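Local coordinates for ribonucleoside-diphosphate reductase (Pseudomonas aeruginosa, PDB 5IM3), which probably supplies the precursors for DNA synthesis by reducing ribonucleoside diphosphates to deoxyribonucleotides, under allosteric control by bound nucleotides such as dATP, at residues 663-668 / 674-679; 771-776 / 781-786. All blocks are in the same frame, centred on the assembly; numbering follows the deposited sequence.

Contact 1: residues 663-668 / 674-679; sequences MGFQDA and IPYGSD
Tyr676 leans against the first turn of helix 665-672, touching Phe665 with one end of its ring and Gln666 with one edge. Its CB points toward the helix, and chi1 of -146° swings the ring some way off a fully staggered anti position, so that the phenol reaches the Phe665 ring. Going outward, CD2 of Tyr676 comes first, 3.8 Å from Gln666 OE1, which lies near the ring plane, a loose edge contact; the amide itself is turned 81° from that plane. Further along, CE1 of Tyr676 is 3.7 Å from CE2 of Phe665, and CZ of Tyr676 is 3.6 Å from the same carbon. At the tip, OH of Tyr676 comes within 3.4 Å of Phe665 CE2. The two ring centroids are 5.4 Å apart with planes at 44°, an oblique aromatic pair. No hydrogen bond crosses between the segments: the hydroxyl is bonded to Ile785 O, and Gln666 OE1 accepts from Thr788 N, so the hydroxyl and the amide oxygen both have partners in the later chain. Beyond Tyr676 the backbone makes an inverse gamma turn centred on Gly677, and Ser678 OG donates to Pro675 O (2.6 Å) while weakly capping Ala681 N at the start of the next helix. The pair thus sits where strand 659-663 gives way to helix 665-672, with Phe665 also packed on Phe684 and Ala685 of helix 679-707 and in cation-pi contact with Arg866, and with Tyr676 resting on Ile859 of helix 856-866.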
loop_
_atom_site.group_PDB
_atom_site.type_symbol
_atom_site.label_atom_id
_atom_site.label_comp_id
_atom_site.label_asym_id
_atom_site.label_seq_id
_atom_site.Cartn_x
_atom_site.Cartn_y
_atom_site.Cartn_z
ATOM N N MET A 663 -17.012 42.033 3.979
ATOM C CA MET A 663 -16.758 41.045 5.017
ATOM C C MET A 663 -18.021 40.875 5.847
ATOM O O MET A 663 -18.963 41.668 5.760
ATOM C CB MET A 663 -15.561 41.435 5.897
ATOM C CG MET A 663 -15.657 42.803 6.547
ATOM S SD MET A 663 -14.261 43.119 7.650
ATOM C CE MET A 663 -14.628 44.780 8.197
ATOM N N GLY A 664 -18.033 39.816 6.656
ATOM C CA GLY A 664 -19.216 39.467 7.413
ATOM C C GLY A 664 -20.300 38.799 6.600
ATOM O O GLY A 664 -21.461 38.799 7.017
ATOM N N PHE A 665 -19.953 38.218 5.449
ATOM C CA PHE A 665 -20.963 37.612 4.585
ATOM C C PHE A 665 -21.630 36.428 5.273
ATOM O O PHE A 665 -22.861 36.322 5.301
ATOM C CB PHE A 665 -20.330 37.177 3.263
ATOM C CG PHE A 665 -21.320 36.645 2.266
ATOM C CD1 PHE A 665 -22.002 37.505 1.420
ATOM C CD2 PHE A 665 -21.576 35.286 2.181
ATOM C CE1 PHE A 665 -22.915 37.020 0.505
ATOM C CE2 PHE A 665 -22.490 34.795 1.269
ATOM C CZ PHE A 665 -23.158 35.665 0.429
ATOM N N GLN A 666 -20.830 35.519 5.832
ATOM C CA GLN A 666 -21.396 34.366 6.523
ATOM C C GLN A 666 -22.280 34.811 7.680
ATOM O O GLN A 666 -23.374 34.272 7.880
ATOM C CB GLN A 666 -20.273 33.449 7.012
ATOM C CG GLN A 666 -20.714 32.317 7.937
ATOM C CD GLN A 666 -21.508 31.240 7.222
ATOM O OE1 GLN A 666 -20.973 30.188 6.876
ATOM N NE2 GLN A 666 -22.791 31.495 7.003
ATOM N N ASP A 667 -21.828 35.806 8.447
ATOM C CA ASP A 667 -22.636 36.319 9.546
ATOM C C ASP A 667 -23.897 37.007 9.036
ATOM O O ASP A 667 -24.940 36.953 9.694
ATOM C CB ASP A 667 -21.807 37.277 10.399
ATOM C CG ASP A 667 -20.710 36.567 11.174
ATOM O OD1 ASP A 667 -20.564 35.337 11.010
ATOM O OD2 ASP A 667 -19.987 37.240 11.939
ATOM N N ALA A 668 -23.825 37.650 7.870
ATOM C CA ALA A 668 -25.027 38.235 7.286
ATOM C C ALA A 668 -26.029 37.155 6.897
ATOM O O ALA A 668 -27.242 37.363 6.999
ATOM C CB ALA A 668 -24.663 39.093 6.074
ATOM N N ILE A 674 -30.284 32.064 6.395
ATOM C CA ILE A 674 -30.033 31.442 5.098
ATOM C C ILE A 674 -28.826 30.523 5.249
ATOM O O ILE A 674 -27.745 31.002 5.625
ATOM C CB ILE A 674 -29.778 32.487 4.001
ATOM C CG1 ILE A 674 -30.972 33.436 3.866
ATOM C CG2 ILE A 674 -29.494 31.789 2.673
ATOM C CD1 ILE A 674 -30.746 34.553 2.856
ATOM N N PRO A 675 -28.954 29.223 4.982
ATOM C CA PRO A 675 -27.761 28.372 4.954
ATOM C C PRO A 675 -26.927 28.673 3.722
ATOM O O PRO A 675 -27.457 28.977 2.651
ATOM C CB PRO A 675 -28.333 26.950 4.918
ATOM C CG PRO A 675 -29.685 27.103 4.318
ATOM C CD PRO A 675 -30.189 28.447 4.763
ATOM N N TYR A 676 -25.605 28.597 3.883
ATOM C CA TYR A 676 -24.731 28.913 2.762
ATOM C C TYR A 676 -24.983 27.976 1.589
ATOM O O TYR A 676 -24.866 28.387 0.430
ATOM C CB TYR A 676 -23.265 28.854 3.199
ATOM C CG TYR A 676 -22.372 29.858 2.492
ATOM C CD1 TYR A 676 -22.666 30.305 1.211
ATOM C CD2 TYR A 676 -21.238 30.365 3.114
ATOM C CE1 TYR A 676 -21.857 31.223 0.567
ATOM C CE2 TYR A 676 -20.420 31.283 2.478
ATOM C CZ TYR A 676 -20.735 31.708 1.203
ATOM O OH TYR A 676 -19.934 32.619 0.558
ATOM N N GLY A 677 -25.353 26.728 1.862
ATOM C CA GLY A 677 -25.639 25.780 0.805
ATOM C C GLY A 677 -27.093 25.781 0.376
ATOM O O GLY A 677 -27.821 24.816 0.627
ATOM N N SER A 678 -27.525 26.854 -0.284
ATOM C CA SER A 678 -28.917 26.984 -0.691
ATOM C C SER A 678 -29.014 27.993 -1.822
ATOM O O SER A 678 -28.130 28.835 -2.007
ATOM C CB SER A 678 -29.805 27.416 0.480
ATOM O OG SER A 678 -29.441 28.709 0.936
ATOM N N ASP A 679 -30.108 27.895 -2.581
ATOM C CA ASP A 679 -30.378 28.882 -3.617
ATOM C C ASP A 679 -30.582 30.268 -3.020
ATOM O O ASP A 679 -30.328 31.277 -3.689
ATOM C CB ASP A 679 -31.605 28.466 -4.432
ATOM C CG ASP A 679 -31.356 27.229 -5.274
ATOM O OD1 ASP A 679 -30.320 26.563 -5.063
ATOM O OD2 ASP A 679 -32.198 26.919 -6.144
#

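Contact 2: residues 771-776 / 781-786; sequences PTATIA and VSQSIE
Thr772 and Ser784 are joined by a hydrogen bond from Ser784 N to Thr772 OG1, 3.1 Å long with an N-H...O angle of 151°. Chi1 of 65° tucks this hydroxyl over the threonine's own backbone, on the side of the returning chain; although Thr772 occupies the N-cap position of helix 773-779, its side chain caps no helix N-H. Alongside, the Gln783 side chain runs antiparallel to that of Thr772. A weak bond from the same OG1 to Gln783 OE1 is doubtful, because OE1 also lies 2.9 Å from Thr772 O, an approach of two acceptors that leaves the placing of the amide O and N uncertain. At the other end Val781 N donates to Ala776 O over 3.0 Å, nearly straight at 162°. Ala776 CB packs between these bonds, against the Gln783 amide and 4.1 Å from Val781 CG2. This short helix with its returning loop belongs to the alpha-beta barrel of the reductase, and its PTATI sequence resembles the segment that in related enzymes holds substrate phosphates at a helix N-terminus, so a similar role is likely here. In the second shell a type II' turn from Gln783 to Glu786, closed by Glu786 N to Gln783 O (2.7 Å), places Ser784 at its second position, consistent with its N-H facing Thr772. Thr779 OG1 bonds to Ala776 O as a second partner. Further out, Met663 of strand 659-663 packs on Thr772, Ile775 and Ala776, Thr772 and Ile775 rest on Ser606 of strand 600-608, and Tyr879 OH is hydrogen-bonded to Glu786 OE1.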
loop_
_atom_site.group_PDB
_atom_site.type_symbol
_atom_site.label_atom_id
_atom_site.label_comp_id
_atom_site.label_asym_id
_atom_site.label_seq_id
_atom_site.Cartn_x
_atom_site.Cartn_y
_atom_site.Cartn_z
ATOM N N PRO A 771 -8.890 39.003 1.316
ATOM C CA PRO A 771 -8.976 38.478 2.683
ATOM C C PRO A 771 -9.013 39.619 3.687
ATOM O O PRO A 771 -8.517 40.718 3.428
ATOM C CB PRO A 771 -7.703 37.634 2.824
ATOM C CG PRO A 771 -7.327 37.282 1.415
ATOM C CD PRO A 771 -7.717 38.475 0.600
ATOM N N THR A 772 -9.618 39.351 4.843
ATOM C CA THR A 772 -9.869 40.376 5.854
ATOM C C THR A 772 -9.556 39.843 7.242
ATOM O O THR A 772 -10.259 40.148 8.212
ATOM C CB THR A 772 -11.317 40.859 5.803
ATOM O OG1 THR A 772 -12.188 39.781 6.165
ATOM C CG2 THR A 772 -11.681 41.362 4.413
ATOM N N ALA A 773 -8.501 39.032 7.352
ATOM C CA ALA A 773 -8.168 38.376 8.613
ATOM C C ALA A 773 -8.244 39.340 9.794
ATOM O O ALA A 773 -9.056 39.165 10.709
ATOM C CB ALA A 773 -6.771 37.760 8.515
ATOM N N THR A 774 -7.403 40.374 9.785
ATOM C CA THR A 774 -7.297 41.247 10.949
ATOM C C THR A 774 -8.540 42.116 11.113
ATOM O O THR A 774 -9.094 42.216 12.214
ATOM C CB THR A 774 -6.042 42.112 10.839
ATOM O OG1 THR A 774 -4.889 41.269 10.744
ATOM C CG2 THR A 774 -5.900 43.015 12.058
ATOM N N ILE A 775 -8.998 42.754 10.031
ATOM C CA ILE A 775 -10.055 43.754 10.160
ATOM C C ILE A 775 -11.413 43.122 10.449
ATOM O O ILE A 775 -12.290 43.785 11.014
ATOM C CB ILE A 775 -10.123 44.648 8.905
ATOM C CG1 ILE A 775 -10.430 43.827 7.652
ATOM C CG2 ILE A 775 -8.815 45.419 8.738
ATOM C CD1 ILE A 775 -10.575 44.673 6.395
ATOM N N ALA A 776 -11.622 41.859 10.072
ATOM C CA ALA A 776 -12.818 41.153 10.514
ATOM C C ALA A 776 -12.758 40.872 12.011
ATOM O O ALA A 776 -13.763 41.007 12.716
ATOM C CB ALA A 776 -12.988 39.853 9.727
ATOM N N VAL A 781 -16.601 40.163 12.962
ATOM C CA VAL A 781 -17.452 39.524 11.967
ATOM C C VAL A 781 -16.666 38.409 11.282
ATOM O O VAL A 781 -15.478 38.210 11.535
ATOM C CB VAL A 781 -17.990 40.533 10.928
ATOM C CG1 VAL A 781 -18.842 41.603 11.617
ATOM C CG2 VAL A 781 -16.839 41.173 10.149
ATOM N N SER A 782 -17.353 37.677 10.410
ATOM C CA SER A 782 -16.730 36.581 9.683
ATOM C C SER A 782 -15.824 37.111 8.571
ATOM O O SER A 782 -15.928 38.261 8.140
ATOM C CB SER A 782 -17.791 35.649 9.096
ATOM O OG SER A 782 -18.709 36.361 8.281
ATOM N N GLN A 783 -14.931 36.241 8.102
ATOM C CA GLN A 783 -13.935 36.628 7.109
ATOM C C GLN A 783 -14.565 36.769 5.727
ATOM O O GLN A 783 -15.187 35.829 5.224
ATOM C CB GLN A 783 -12.811 35.595 7.060
ATOM C CG GLN A 783 -12.203 35.255 8.409
ATOM C CD GLN A 783 -11.390 36.391 8.985
ATOM O OE1 GLN A 783 -11.182 37.414 8.331
ATOM N NE2 GLN A 783 -10.918 36.218 10.215
ATOM N N SER A 784 -14.385 37.943 5.116
ATOM C CA SER A 784 -14.796 38.238 3.742
ATOM C C SER A 784 -16.022 37.442 3.298
ATOM O O SER A 784 -17.139 37.729 3.739
ATOM C CB SER A 784 -13.625 37.998 2.784
ATOM O OG SER A 784 -13.120 36.685 2.908
ATOM N N ILE A 785 -15.828 36.459 2.417
ATOM C CA ILE A 785 -16.902 35.614 1.909
ATOM C C ILE A 785 -16.750 34.179 2.391
ATOM O O ILE A 785 -17.425 33.280 1.877
ATOM C CB ILE A 785 -16.976 35.665 0.373
ATOM C CG1 ILE A 785 -15.592 35.414 -0.238
ATOM C CG2 ILE A 785 -17.538 37.000 -0.086
ATOM C CD1 ILE A 785 -15.574 35.390 -1.754
ATOM N N GLU A 786 -15.881 33.941 3.367
ATOM C CA GLU A 786 -15.592 32.582 3.794
ATOM C C GLU A 786 -16.776 31.997 4.561
ATOM O O GLU A 786 -17.379 32.683 5.393
ATOM C CB GLU A 786 -14.351 32.555 4.688
ATOM C CG GLU A 786 -13.070 33.030 4.012
ATOM C CD GLU A 786 -12.429 31.957 3.156
ATOM O OE1 GLU A 786 -12.676 30.761 3.418
ATOM O OE2 GLU A 786 -11.678 32.309 2.219
#

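In the fold
Contact 1 closes before contact 2 opens, the two coming in series along the chain within the barrel domain, their centres about 13 Å apart. They meet directly through the loop 781-786: Gly664 N lies 3.0 Å from Ser782 O, a probable hydrogen bond, and Ser782 OG bonds to Asp667 N in the first turn of helix 665-672, adding to the link already made by the Tyr676 hydroxyl. Strand 659-663, parallel to strand 600-608 in the mixed sheet, runs into contact 1 and borders helix 773-779. One loop therefore ties both helix starts to the end of this strand, away from the bound dATP molecules.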